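Local structure of LAE5 (Uncultured bacterium, 5JD3) at residues I161-E166 against R200-Y205; D167-R172 against D213-N218; D35-A40 against A220-I225; L190-Q195 against L230-C235. The protein probably hydrolyses carboxylic esters, being an esterase of the GDSL-like lipase/acylhydrolase family with an alpha/beta hydrolase architecture. One frame throughout, in Å; residues are numbered along the deposited sequence.

Interaction 1: I161-E166 against R200-Y205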
loop_
_atom_site.group_PDB
_atom_site.type_symbol
_atom_site.label_atom_id
_atom_site.label_comp_id
_atom_site.label_asym_id
_atom_site.label_seq_id
_atom_site.Cartn_x
_atom_site.Cartn_y
_atom_site.Cartn_z
ATOM N N ILE A 161 8.489 8.517 -6.657
ATOM C CA ILE A 161 8.227 8.988 -8.011
ATOM C C ILE A 161 9.447 9.742 -8.532
ATOM O O ILE A 161 9.442 10.967 -8.657
ATOM C CB ILE A 161 6.970 9.878 -8.074
ATOM C CG1 ILE A 161 5.808 9.193 -7.354
ATOM C CG2 ILE A 161 6.579 10.158 -9.519
ATOM C CD1 ILE A 161 4.517 9.980 -7.381
ATOM N N GLU A 162 10.499 8.984 -8.823
ATOM C CA GLU A 162 11.758 9.538 -9.300
ATOM C C GLU A 162 12.457 8.534 -10.209
ATOM O O GLU A 162 12.875 7.468 -9.756
ATOM C CB GLU A 162 12.664 9.911 -8.124
ATOM C CG GLU A 162 14.034 10.419 -8.534
ATOM C CD GLU A 162 13.958 11.638 -9.433
ATOM O OE1 GLU A 162 13.272 12.611 -9.058
ATOM O OE2 GLU A 162 14.580 11.621 -10.516
ATOM N N PRO A 163 12.577 8.867 -11.503
ATOM C CA PRO A 163 13.182 7.968 -12.492
ATOM C C PRO A 163 14.689 7.782 -12.306
ATOM O O PRO A 163 15.225 6.761 -12.735
ATOM C CB PRO A 163 12.880 8.661 -13.825
ATOM C CG PRO A 163 12.701 10.095 -13.476
ATOM C CD PRO A 163 12.070 10.106 -12.117
ATOM N N ASN A 164 15.358 8.748 -11.683
ATOM C CA ASN A 164 16.794 8.639 -11.444
ATOM C C ASN A 164 17.105 7.501 -10.476
ATOM O O ASN A 164 16.865 7.613 -9.275
ATOM C CB ASN A 164 17.357 9.954 -10.903
ATOM C CG ASN A 164 18.863 9.914 -10.735
ATOM O OD1 ASN A 164 19.548 9.137 -11.396
ATOM N ND2 ASN A 164 19.384 10.750 -9.843
ATOM N N ARG A 165 17.647 6.410 -11.008
ATOM C CA ARG A 165 17.869 5.200 -10.224
ATOM C C ARG A 165 19.066 5.311 -9.283
ATOM O O ARG A 165 19.226 4.492 -8.379
ATOM C CB ARG A 165 18.052 3.997 -11.153
ATOM C CG ARG A 165 16.872 3.757 -12.078
ATOM C CD ARG A 165 15.602 3.489 -11.288
ATOM N NE ARG A 165 15.625 2.184 -10.633
ATOM C CZ ARG A 165 14.987 1.110 -11.088
ATOM N NH1 ARG A 165 14.268 1.184 -12.199
ATOM N NH2 ARG A 165 15.061 -0.038 -10.429
ATOM N N GLU A 166 19.906 6.320 -9.492
ATOM C CA GLU A 166 21.056 6.524 -8.617
ATOM C C GLU A 166 20.835 7.701 -7.668
ATOM O O GLU A 166 21.774 8.190 -7.042
ATOM C CB GLU A 166 22.334 6.723 -9.438
ATOM C CG GLU A 166 22.173 7.590 -10.672
ATOM C CD GLU A 166 23.311 7.407 -11.659
ATOM O OE1 GLU A 166 24.226 6.607 -11.369
ATOM O OE2 GLU A 166 23.288 8.057 -12.725
ATOM N N ARG A 200 6.761 3.032 -15.519
ATOM C CA ARG A 200 6.170 2.984 -16.851
ATOM C C ARG A 200 5.510 4.314 -17.195
ATOM O O ARG A 200 5.636 4.811 -18.315
ATOM C CB ARG A 200 5.156 1.844 -16.951
ATOM C CG ARG A 200 5.755 0.525 -17.413
ATOM C CD ARG A 200 4.777 -0.623 -17.233
ATOM N NE ARG A 200 4.848 -1.191 -15.890
ATOM C CZ ARG A 200 3.800 -1.646 -15.214
ATOM N NH1 ARG A 200 3.959 -2.147 -13.996
ATOM N NH2 ARG A 200 2.590 -1.596 -15.753
ATOM N N TYR A 201 4.809 4.886 -16.222
ATOM C CA TYR A 201 4.162 6.181 -16.396
ATOM C C TYR A 201 5.189 7.274 -16.675
ATOM O O TYR A 201 4.978 8.132 -17.531
ATOM C CB TYR A 201 3.342 6.539 -15.154
ATOM C CG TYR A 201 2.474 7.770 -15.315
ATOM C CD1 TYR A 201 1.135 7.657 -15.667
ATOM C CD2 TYR A 201 2.991 9.044 -15.110
ATOM C CE1 TYR A 201 0.337 8.779 -15.812
ATOM C CE2 TYR A 201 2.202 10.168 -15.257
ATOM C CZ TYR A 201 0.877 10.030 -15.605
ATOM O OH TYR A 201 0.089 11.149 -15.748
ATOM N N LEU A 202 6.304 7.227 -15.951
ATOM C CA LEU A 202 7.326 8.270 -16.031
ATOM C C LEU A 202 8.091 8.268 -17.354
ATOM O O LEU A 202 8.969 9.103 -17.568
ATOM C CB LEU A 202 8.308 8.130 -14.866
ATOM C CG LEU A 202 7.739 8.463 -13.487
ATOM C CD1 LEU A 202 8.728 8.102 -12.387
ATOM C CD2 LEU A 202 7.354 9.934 -13.411
ATOM N N GLN A 203 7.759 7.333 -18.238
ATOM C CA GLN A 203 8.330 7.324 -19.579
ATOM C C GLN A 203 7.678 8.404 -20.436
ATOM O O GLN A 203 8.152 8.711 -21.530
ATOM C CB GLN A 203 8.154 5.955 -20.241
ATOM C CG GLN A 203 8.857 4.810 -19.529
ATOM C CD GLN A 203 8.636 3.476 -20.220
ATOM O OE1 GLN A 203 8.243 3.424 -21.385
ATOM N NE2 GLN A 203 8.891 2.389 -19.501
ATOM N N HIS A 204 6.592 8.981 -19.930
ATOM C CA HIS A 204 5.798 9.926 -20.706
ATOM C C HIS A 204 5.693 11.301 -20.048
ATOM O O HIS A 204 5.395 12.290 -20.718
ATOM C CB HIS A 204 4.397 9.358 -20.942
ATOM C CG HIS A 204 4.397 7.995 -21.562
ATOM N ND1 HIS A 204 4.358 6.838 -20.814
ATOM C CD2 HIS A 204 4.438 7.604 -22.857
ATOM C CE1 HIS A 204 4.373 5.793 -21.622
ATOM N NE2 HIS A 204 4.422 6.230 -22.868
ATOM N N TYR A 205 5.931 11.364 -18.742
ATOM C CA TYR A 205 5.843 12.632 -18.024
ATOM C C TYR A 205 6.902 12.768 -16.934
ATOM O O TYR A 205 7.439 11.777 -16.440
ATOM C CB TYR A 205 4.454 12.803 -17.400
ATOM C CG TYR A 205 3.322 12.859 -18.401
ATOM C CD1 TYR A 205 3.086 14.007 -19.147
ATOM C CD2 TYR A 205 2.484 11.769 -18.593
ATOM C CE1 TYR A 205 2.051 14.065 -20.063
ATOM C CE2 TYR A 205 1.445 11.817 -19.505
ATOM C CZ TYR A 205 1.234 12.968 -20.237
ATOM O OH TYR A 205 0.202 13.021 -21.147
#
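Leu-202 abuts the loop 161-166 with the fork of its two methyl groups. Ile-161 CG2 sits against both of them, 4.0 Å from Leu-202 CD2 and 4.1 Å from CD1. The CD1 methyl also lies against the pyrrolidine ring of Pro-163, 3.9 Å from CD, and 4.1 Å from Glu-162 N. Ile-161 and Pro-163 each cross the leucine side chain at about a right angle. The first torsion of Ile-161 supports this: CG2 stands anti to the backbone N and beside the carbonyl carbon, which brings that branch to the leucine, while CG1 turns elsewhere. The side-chain contacts are apolar, and only Ile-161 among them is buried. Pro-207 touches both Pro-163 and Leu-202.

The loop is also braced from within. Glu-162 OE2 accepts Asn-164 N at 3.2 Å on its anti side, 19° out of the carboxylate plane, while OE1 is engaged in a salt bridge with Arg-214. Leu-202 itself sits just past the end of helix 194-201, where His-204 N bonds to Tyr-201 O. The contact thus packs the loop between strand 152-156 and helix 168-187 on the end of helix 194-201, with Ile-161 near, but not touching, the probable Ser-His-Asp triad of this GDSL-like hydrolase.

Interaction 2: D167-R172 against D213-N218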
loop_
_atom_site.group_PDB
_atom_site.type_symbol
_atom_site.label_atom_id
_atom_site.label_comp_id
_atom_site.label_asym_id
_atom_site.label_seq_id
_atom_site.Cartn_x
_atom_site.Cartn_y
_atom_site.Cartn_z
ATOM N N ASP A 167 19.587 8.147 -7.567
ATOM C CA ASP A 167 19.206 9.102 -6.534
ATOM C C ASP A 167 19.210 8.380 -5.193
ATOM O O ASP A 167 18.675 7.276 -5.080
ATOM C CB ASP A 167 17.831 9.710 -6.822
ATOM C CG ASP A 167 17.362 10.645 -5.721
ATOM O OD1 ASP A 167 17.608 11.866 -5.828
ATOM O OD2 ASP A 167 16.742 10.162 -4.749
ATOM N N ALA A 168 19.815 9.008 -4.188
ATOM C CA ALA A 168 20.027 8.381 -2.884
ATOM C C ALA A 168 18.748 7.806 -2.281
ATOM O O ALA A 168 18.765 6.719 -1.704
ATOM C CB ALA A 168 20.651 9.381 -1.922
ATOM N N MET A 169 17.642 8.528 -2.421
ATOM C CA MET A 169 16.375 8.083 -1.851
ATOM C C MET A 169 15.680 7.045 -2.732
ATOM O O MET A 169 15.067 6.106 -2.224
ATOM C CB MET A 169 15.447 9.277 -1.612
ATOM C CG MET A 169 14.063 8.880 -1.126
ATOM S SD MET A 169 13.201 10.180 -0.226
ATOM C CE MET A 169 11.542 9.503 -0.202
ATOM N N ARG A 170 15.774 7.212 -4.048
ATOM C CA ARG A 170 15.197 6.243 -4.975
ATOM C C ARG A 170 15.903 4.897 -4.849
ATOM O O ARG A 170 15.258 3.849 -4.816
ATOM C CB ARG A 170 15.281 6.749 -6.418
ATOM C CG ARG A 170 14.912 5.701 -7.462
ATOM C CD ARG A 170 13.488 5.192 -7.270
ATOM N NE ARG A 170 13.271 3.902 -7.920
ATOM C CZ ARG A 170 12.766 3.750 -9.141
ATOM N NH1 ARG A 170 12.605 2.534 -9.644
ATOM N NH2 ARG A 170 12.419 4.810 -9.860
ATOM N N ALA A 171 17.229 4.936 -4.774
ATOM C CA ALA A 171 18.023 3.722 -4.617
ATOM C C ALA A 171 17.747 3.068 -3.270
ATOM O O ALA A 171 17.724 1.843 -3.159
ATOM C CB ALA A 171 19.503 4.034 -4.763
ATOM N N ARG A 172 17.539 3.896 -2.250
ATOM C CA ARG A 172 17.202 3.411 -0.917
ATOM C C ARG A 172 15.800 2.816 -0.908
ATOM O O ARG A 172 15.549 1.799 -0.263
ATOM C CB ARG A 172 17.301 4.542 0.109
ATOM C CG ARG A 172 17.132 4.107 1.557
ATOM C CD ARG A 172 18.333 3.314 2.043
ATOM N NE ARG A 172 18.373 3.216 3.499
ATOM C CZ ARG A 172 19.303 2.553 4.178
ATOM N NH1 ARG A 172 20.277 1.925 3.532
ATOM N NH2 ARG A 172 19.261 2.518 5.502
ATOM N N ASP A 213 6.108 16.546 -4.511
ATOM C CA ASP A 213 7.035 15.952 -3.551
ATOM C C ASP A 213 7.408 14.517 -3.916
ATOM O O ASP A 213 8.043 13.816 -3.128
ATOM C CB ASP A 213 6.448 15.997 -2.132
ATOM C CG ASP A 213 5.114 15.268 -2.010
ATOM O OD1 ASP A 213 4.778 14.438 -2.880
ATOM O OD2 ASP A 213 4.398 15.523 -1.020
ATOM N N ARG A 214 6.989 14.088 -5.105
ATOM C CA ARG A 214 7.306 12.760 -5.630
ATOM C C ARG A 214 6.807 11.625 -4.733
ATOM O O ARG A 214 7.304 10.503 -4.814
ATOM C CB ARG A 214 8.816 12.623 -5.848
ATOM C CG ARG A 214 9.385 13.605 -6.861
ATOM C CD ARG A 214 10.890 13.450 -7.015
ATOM N NE ARG A 214 11.621 13.942 -5.850
ATOM C CZ ARG A 214 12.947 13.942 -5.747
ATOM N NH1 ARG A 214 13.691 13.474 -6.740
ATOM N NH2 ARG A 214 13.529 14.412 -4.651
ATOM N N ILE A 215 5.827 11.920 -3.883
ATOM C CA ILE A 215 5.258 10.912 -2.992
ATOM C C ILE A 215 3.733 10.964 -2.980
ATOM O O ILE A 215 3.075 9.952 -3.219
ATOM C CB ILE A 215 5.772 11.069 -1.548
ATOM C CG1 ILE A 215 7.242 10.657 -1.458
ATOM C CG2 ILE A 215 4.944 10.222 -0.595
ATOM C CD1 ILE A 215 7.496 9.214 -1.846
ATOM N N HIS A 216 3.179 12.138 -2.689
ATOM C CA HIS A 216 1.729 12.327 -2.683
ATOM C C HIS A 216 1.250 12.830 -4.042
ATOM O O HIS A 216 1.384 14.014 -4.350
ATOM C CB HIS A 216 1.313 13.311 -1.586
ATOM C CG HIS A 216 1.825 12.955 -0.225
ATOM N ND1 HIS A 216 2.966 13.511 0.310
ATOM C CD2 HIS A 216 1.347 12.104 0.713
ATOM C CE1 HIS A 216 3.172 13.016 1.517
ATOM N NE2 HIS A 216 2.204 12.160 1.786
ATOM N N PRO A 217 0.678 11.931 -4.856
ATOM C CA PRO A 217 0.322 12.276 -6.232
ATOM C C PRO A 217 -1.085 12.842 -6.362
ATOM O O PRO A 217 -1.850 12.826 -5.397
ATOM C CB PRO A 217 0.424 10.931 -6.947
ATOM C CG PRO A 217 -0.036 9.952 -5.903
ATOM C CD PRO A 217 0.362 10.525 -4.553
ATOM N N ASN A 218 -1.420 13.339 -7.549
ATOM C CA ASN A 218 -2.796 13.710 -7.848
ATOM C C ASN A 218 -3.620 12.448 -8.081
ATOM O O ASN A 218 -3.127 11.338 -7.876
ATOM C CB ASN A 218 -2.864 14.644 -9.061
ATOM C CG ASN A 218 -2.107 14.107 -10.264
ATOM O OD1 ASN A 218 -1.763 12.927 -10.328
ATOM N ND2 ASN A 218 -1.846 14.980 -11.232
#
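Ile-215, which reaches Met-169 across the contact, lays its CG2 over the centre of one face of the His-216 imidazole, 3.9 Å above the plane. At the edge of that ring, Asp-213 OD2 accepts ND1 at 2.8 Å; the bond is nearly straight (172°) and the oxygen lies in the ring plane. The other oxygen of the same carboxylate, OD1, takes Ile-215 N at 2.9 Å and His-216 N at 2.8 Å, both from one face. These bonds form an Asx turn and motif, and three donors in all fix the rotation of Asp-213.

Between the segments the touching is light. Met-169 CE approaches Ile-215 CD1 at 4.4 Å, and Trp-117 touches both side chains. Asp-167 OD1 approaches the Arg-214 guanidinium obliquely, 4.3 Å from NH1, beyond salt-bridge range; Arg-214 pairs instead with Glu-162. Asp-167 has its own task as N-cap of helix 168-187: OD2 accepts Arg-170 N through its anti lone pair and Met-169 N from above the carboxylate plane. With His-216 NE2 bonded to Ser-36 OG, the histidine-carboxylate pair has the geometry of a Ser-His-Asp charge relay, probably this esterase's catalytic triad.

Interaction 3: D35-A40 against A220-I225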
loop_
_atom_site.group_PDB
_atom_site.type_symbol
_atom_site.label_atom_id
_atom_site.label_comp_id
_atom_site.label_asym_id
_atom_site.label_seq_id
_atom_site.Cartn_x
_atom_site.Cartn_y
_atom_site.Cartn_z
ATOM N N ASP A 35 0.254 3.906 5.080
ATOM C CA ASP A 35 0.473 5.296 5.467
ATOM C C ASP A 35 -0.541 6.242 4.825
ATOM O O ASP A 35 -1.679 5.855 4.559
ATOM C CB ASP A 35 1.900 5.727 5.115
ATOM C CG ASP A 35 2.321 5.285 3.727
ATOM O OD1 ASP A 35 1.485 5.331 2.800
ATOM O OD2 ASP A 35 3.494 4.886 3.563
ATOM N N SER A 36 -0.123 7.482 4.581
ATOM C CA SER A 36 -1.024 8.512 4.065
ATOM C C SER A 36 -1.486 8.217 2.644
ATOM O O SER A 36 -2.548 8.674 2.223
ATOM C CB SER A 36 -0.353 9.886 4.108
ATOM O OG SER A 36 0.555 10.044 3.033
ATOM N N ILE A 37 -0.681 7.459 1.906
ATOM C CA ILE A 37 -1.039 7.073 0.548
ATOM C C ILE A 37 -2.260 6.156 0.584
ATOM O O ILE A 37 -3.081 6.158 -0.332
ATOM C CB ILE A 37 0.136 6.380 -0.169
ATOM C CG1 ILE A 37 1.372 7.280 -0.137
ATOM C CG2 ILE A 37 -0.229 6.047 -1.608
ATOM C CD1 ILE A 37 1.157 8.634 -0.781
ATOM N N THR A 38 -2.379 5.385 1.661
ATOM C CA THR A 38 -3.563 4.567 1.890
ATOM C C THR A 38 -4.656 5.399 2.560
ATOM O O THR A 38 -5.823 5.335 2.172
ATOM C CB THR A 38 -3.245 3.340 2.762
ATOM O OG1 THR A 38 -2.209 2.569 2.141
ATOM C CG2 THR A 38 -4.479 2.470 2.936
ATOM N N ASP A 39 -4.256 6.177 3.563
ATOM C CA ASP A 39 -5.158 7.067 4.296
ATOM C C ASP A 39 -5.943 7.967 3.348
ATOM O O ASP A 39 -7.172 7.901 3.293
ATOM C CB ASP A 39 -4.359 7.918 5.290
ATOM C CG ASP A 39 -5.240 8.627 6.309
ATOM O OD1 ASP A 39 -6.429 8.880 6.025
ATOM O OD2 ASP A 39 -4.727 8.943 7.402
ATOM N N ALA A 40 -5.219 8.811 2.618
ATOM C CA ALA A 40 -5.800 9.701 1.613
ATOM C C ALA A 40 -6.876 10.627 2.182
ATOM O O ALA A 40 -7.797 11.028 1.470
ATOM C CB ALA A 40 -6.366 8.885 0.458
ATOM N N ALA A 220 -4.521 11.057 -10.766
ATOM C CA ALA A 220 -3.907 10.257 -11.819
ATOM C C ALA A 220 -2.852 9.313 -11.252
ATOM O O ALA A 220 -2.755 8.156 -11.662
ATOM C CB ALA A 220 -3.295 11.156 -12.881
ATOM N N GLY A 221 -2.066 9.817 -10.305
ATOM C CA GLY A 221 -1.043 9.018 -9.658
ATOM C C GLY A 221 -1.636 7.891 -8.836
ATOM O O GLY A 221 -1.111 6.777 -8.823
ATOM N N HIS A 222 -2.734 8.181 -8.146
ATOM C CA HIS A 222 -3.431 7.166 -7.365
ATOM C C HIS A 222 -4.061 6.119 -8.278
ATOM O O HIS A 222 -4.204 4.957 -7.898
ATOM C CB HIS A 222 -4.497 7.805 -6.474
ATOM C CG HIS A 222 -3.950 8.422 -5.224
ATOM N ND1 HIS A 222 -3.655 7.684 -4.098
ATOM C CD2 HIS A 222 -3.648 9.706 -4.920
ATOM C CE1 HIS A 222 -3.196 8.486 -3.155
ATOM N NE2 HIS A 222 -3.181 9.720 -3.629
ATOM N N GLN A 223 -4.436 6.536 -9.484
ATOM C CA GLN A 223 -5.003 5.615 -10.461
ATOM C C GLN A 223 -3.926 4.652 -10.953
ATOM O O GLN A 223 -4.209 3.495 -11.262
ATOM C CB GLN A 223 -5.620 6.378 -11.634
ATOM C CG GLN A 223 -6.464 5.513 -12.561
ATOM C CD GLN A 223 -7.762 5.061 -11.919
ATOM O OE1 GLN A 223 -8.668 5.864 -11.692
ATOM N NE2 GLN A 223 -7.858 3.770 -11.622
ATOM N N VAL A 224 -2.691 5.141 -11.021
ATOM C CA VAL A 224 -1.550 4.302 -11.364
ATOM C C VAL A 224 -1.373 3.217 -10.310
ATOM O O VAL A 224 -1.177 2.044 -10.634
ATOM C CB VAL A 224 -0.250 5.127 -11.484
ATOM C CG1 VAL A 224 0.970 4.215 -11.508
ATOM C CG2 VAL A 224 -0.294 6.011 -12.723
ATOM N N ILE A 225 -1.457 3.618 -9.046
ATOM C CA ILE A 225 -1.360 2.685 -7.931
ATOM C C ILE A 225 -2.503 1.674 -7.964
ATOM O O ILE A 225 -2.288 0.472 -7.808
ATOM C CB ILE A 225 -1.378 3.419 -6.577
ATOM C CG1 ILE A 225 -0.195 4.382 -6.477
ATOM C CG2 ILE A 225 -1.354 2.427 -5.427
ATOM C CD1 ILE A 225 -0.173 5.189 -5.197
#
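Asp-35 O, at the start of the turn that brings Ile-37 against His-222 and Ile-225, accepts two backbone donors: Asp-39 N at 2.8 Å and, weakly, Thr-38 N at 3.0 Å. The Asp-35 side chain adds the N-cap, its OD1 taking Ile-37 N at 3.2 Å on the anti side, 29° out of the carboxylate plane. The short helix 36-39 is therefore tied at its beginning by both the main chain and the side chain of one residue.

Across the contact, Ile-37 does the touching with its CG2 branch. This methyl is anti to the backbone N, with CG1 beside it, and it meets Ile-225 CD1 at 3.7 Å, the two side chains crossing at about a right angle. The extended second torsion of Ile-225 (178°) carries CD1 out to that meeting point. Ile-37 CG2 also lies 4.1 Å from His-222 CE1. The imidazole turns an edge to the Ile-37 carbonyl: CE1 is 3.7 Å from O, which lies in the ring plane. This is a van der Waals approach. All three residues are buried.

The segment 35-40 begins within the Gly-Asp-Ser-Ile form of the Gly-Asp-Ser-Leu motif that names the family, with Ser-36 the probable nucleophile, shortly after strand 29-34. Helix 219-232 backs this turn, and its own flanks are covered by helix 59-70, through Tyr-59 and Leu-62, and by helix 194-201, through Val-194 and Phe-198; from helix 113-121, Ile-113 touches both Asp-35 and Ile-37.

Interaction 4: L190-Q195 against L230-C235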
loop_
_atom_site.group_PDB
_atom_site.type_symbol
_atom_site.label_atom_id
_atom_site.label_comp_id
_atom_site.label_asym_id
_atom_site.label_seq_id
_atom_site.Cartn_x
_atom_site.Cartn_y
_atom_site.Cartn_z
ATOM N N LEU A 190 0.969 -12.175 -2.617
ATOM C CA LEU A 190 0.896 -11.508 -3.907
ATOM C C LEU A 190 1.605 -10.164 -3.810
ATOM O O LEU A 190 1.339 -9.383 -2.896
ATOM C CB LEU A 190 -0.559 -11.321 -4.342
ATOM C CG LEU A 190 -0.803 -10.581 -5.659
ATOM C CD1 LEU A 190 -0.084 -11.273 -6.806
ATOM C CD2 LEU A 190 -2.292 -10.479 -5.942
ATOM N N LEU A 191 2.516 -9.896 -4.738
ATOM C CA LEU A 191 3.236 -8.630 -4.720
ATOM C C LEU A 191 2.817 -7.716 -5.862
ATOM O O LEU A 191 2.900 -8.085 -7.032
ATOM C CB LEU A 191 4.746 -8.857 -4.777
ATOM C CG LEU A 191 5.530 -7.546 -4.686
ATOM C CD1 LEU A 191 6.524 -7.605 -3.547
ATOM C CD2 LEU A 191 6.231 -7.214 -5.999
ATOM N N VAL A 192 2.371 -6.518 -5.505
ATOM C CA VAL A 192 2.033 -5.503 -6.491
ATOM C C VAL A 192 3.213 -4.560 -6.694
ATOM O O VAL A 192 3.644 -3.881 -5.762
ATOM C CB VAL A 192 0.795 -4.694 -6.071
ATOM C CG1 VAL A 192 0.514 -3.597 -7.082
ATOM C CG2 VAL A 192 -0.407 -5.610 -5.926
ATOM N N ASP A 193 3.736 -4.530 -7.914
ATOM C CA ASP A 193 4.863 -3.667 -8.238
ATOM C C ASP A 193 4.384 -2.260 -8.581
ATOM O O ASP A 193 4.265 -1.899 -9.752
ATOM C CB ASP A 193 5.673 -4.253 -9.397
ATOM C CG ASP A 193 6.923 -3.450 -9.701
ATOM O OD1 ASP A 193 7.414 -3.528 -10.846
ATOM O OD2 ASP A 193 7.414 -2.744 -8.796
ATOM N N VAL A 194 4.103 -1.474 -7.547
ATOM C CA VAL A 194 3.653 -0.098 -7.712
ATOM C C VAL A 194 4.762 0.777 -8.289
ATOM O O VAL A 194 4.512 1.625 -9.148
ATOM C CB VAL A 194 3.180 0.499 -6.373
ATOM C CG1 VAL A 194 2.657 1.916 -6.573
ATOM C CG2 VAL A 194 2.112 -0.385 -5.746
ATOM N N GLN A 195 5.984 0.564 -7.810
ATOM C CA GLN A 195 7.142 1.318 -8.282
ATOM C C GLN A 195 7.333 1.147 -9.785
ATOM O O GLN A 195 7.574 2.118 -10.502
ATOM C CB GLN A 195 8.408 0.881 -7.542
ATOM C CG GLN A 195 9.670 1.600 -7.992
ATOM C CD GLN A 195 9.641 3.081 -7.672
ATOM O OE1 GLN A 195 9.857 3.485 -6.529
ATOM N NE2 GLN A 195 9.374 3.901 -8.684
ATOM N N LEU A 230 -5.105 -3.767 -9.353
ATOM C CA LEU A 230 -6.146 -4.458 -10.106
ATOM C C LEU A 230 -5.569 -5.460 -11.097
ATOM O O LEU A 230 -6.080 -6.572 -11.237
ATOM C CB LEU A 230 -7.025 -3.447 -10.842
ATOM C CG LEU A 230 -7.871 -2.534 -9.955
ATOM C CD1 LEU A 230 -8.411 -1.360 -10.750
ATOM C CD2 LEU A 230 -9.005 -3.318 -9.312
ATOM N N ALA A 231 -4.503 -5.059 -11.784
ATOM C CA ALA A 231 -3.848 -5.922 -12.760
ATOM C C ALA A 231 -3.251 -7.153 -12.088
ATOM O O ALA A 231 -3.355 -8.265 -12.606
ATOM C CB ALA A 231 -2.773 -5.152 -13.511
ATOM N N ALA A 232 -2.629 -6.945 -10.932
ATOM C CA ALA A 232 -2.011 -8.034 -10.183
ATOM C C ALA A 232 -3.061 -9.002 -9.648
ATOM O O ALA A 232 -2.788 -10.189 -9.468
ATOM C CB ALA A 232 -1.172 -7.479 -9.042
ATOM N N THR A 233 -4.259 -8.490 -9.393
ATOM C CA THR A 233 -5.355 -9.312 -8.893
ATOM C C THR A 233 -6.303 -9.705 -10.024
ATOM O O THR A 233 -7.367 -10.274 -9.786
ATOM C CB THR A 233 -6.146 -8.588 -7.788
ATOM O OG1 THR A 233 -6.689 -7.368 -8.306
ATOM C CG2 THR A 233 -5.241 -8.274 -6.606
ATOM N N GLY A 234 -5.908 -9.386 -11.253
ATOM C CA GLY A 234 -6.623 -9.829 -12.438
ATOM C C GLY A 234 -8.034 -9.295 -12.613
ATOM O O GLY A 234 -8.917 -10.018 -13.075
ATOM N N CYS A 235 -8.249 -8.035 -12.249
ATOM C CA CYS A 235 -9.538 -7.382 -12.469
ATOM C C CYS A 235 -9.364 -5.946 -12.957
ATOM O O CYS A 235 -10.169 -5.069 -12.639
ATOM C CB CYS A 235 -10.382 -7.400 -11.192
ATOM S SG CYS A 235 -9.510 -6.923 -9.685
#
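Apolar packing joins Leu-190 and Val-192, alternate residues of one strand, to the C-terminal end of helix 219-232 and the residue just past it. Val-192 CG2 touches Ala-232 CB at 3.7 Å; because CG1 is the branch anti to the backbone N (chi1 177°), CG2 is left beside that N, turned to the alanine methyl. Two residues earlier in the strand, Leu-190 CD2 rests on Thr-233 CG2, also at 3.7 Å, the side chains crossing at about a right angle. The small Ala-232 lets the backbones come close, with 6.0 Å between its CA and that of Val-192.

A methyl-to-carbonyl contact completes the packing: Leu-190 CD2 lies 3.6 Å from Ala-232 O, and CD1 3.9 Å from the same oxygen. Strand 190-192 is an outermost strand of the five-stranded parallel sheet, in order 2-1-3-4-5, of this alpha/beta fold, bonded through its backbone to strand 152-156. The C-terminal helix thus lies against the sheet at its border.

Polar interactions stay within each segment or lead away from the contact. The helix ends in a Schellman motif, Cys-235 N bonding Leu-230 O at 2.8 Å and Gly-234 N weakly reaching Ala-231 O, with Gly-234 at positive phi (65°). The Thr-233 hydroxyl has Phe-229 O as its main partner. On the strand side, Asp-193 N-caps helix 194-201 through Gly-196 N and forms a salt bridge with Arg-181.

In the fold
Interactions 1 and 2, centres about 10 Å apart, are coupled by polar links: Glu-162 of the first pairs with Arg-214 of the second, and Glu-162 O probably accepts Arg-170 NH2 at 2.7 Å. Interactions 2 and 3, with centres about 13 Å apart, meet at the probable active site, where His-216 NE2 lies 3.0 Å from Ser-36 OG and Ile-37 CD1 is 3.8 Å from His-216 CD2. Helix 219-232 serves both interaction 3 and interaction 4, whose centres are about 14 Å apart; Ile-225 CG1 there touches Val-194 CG1 at 3.8 Å. Tyr-201 CD1 likewise packs on Val-224 CG2 at 3.7 Å, joining interaction 1 to interaction 3.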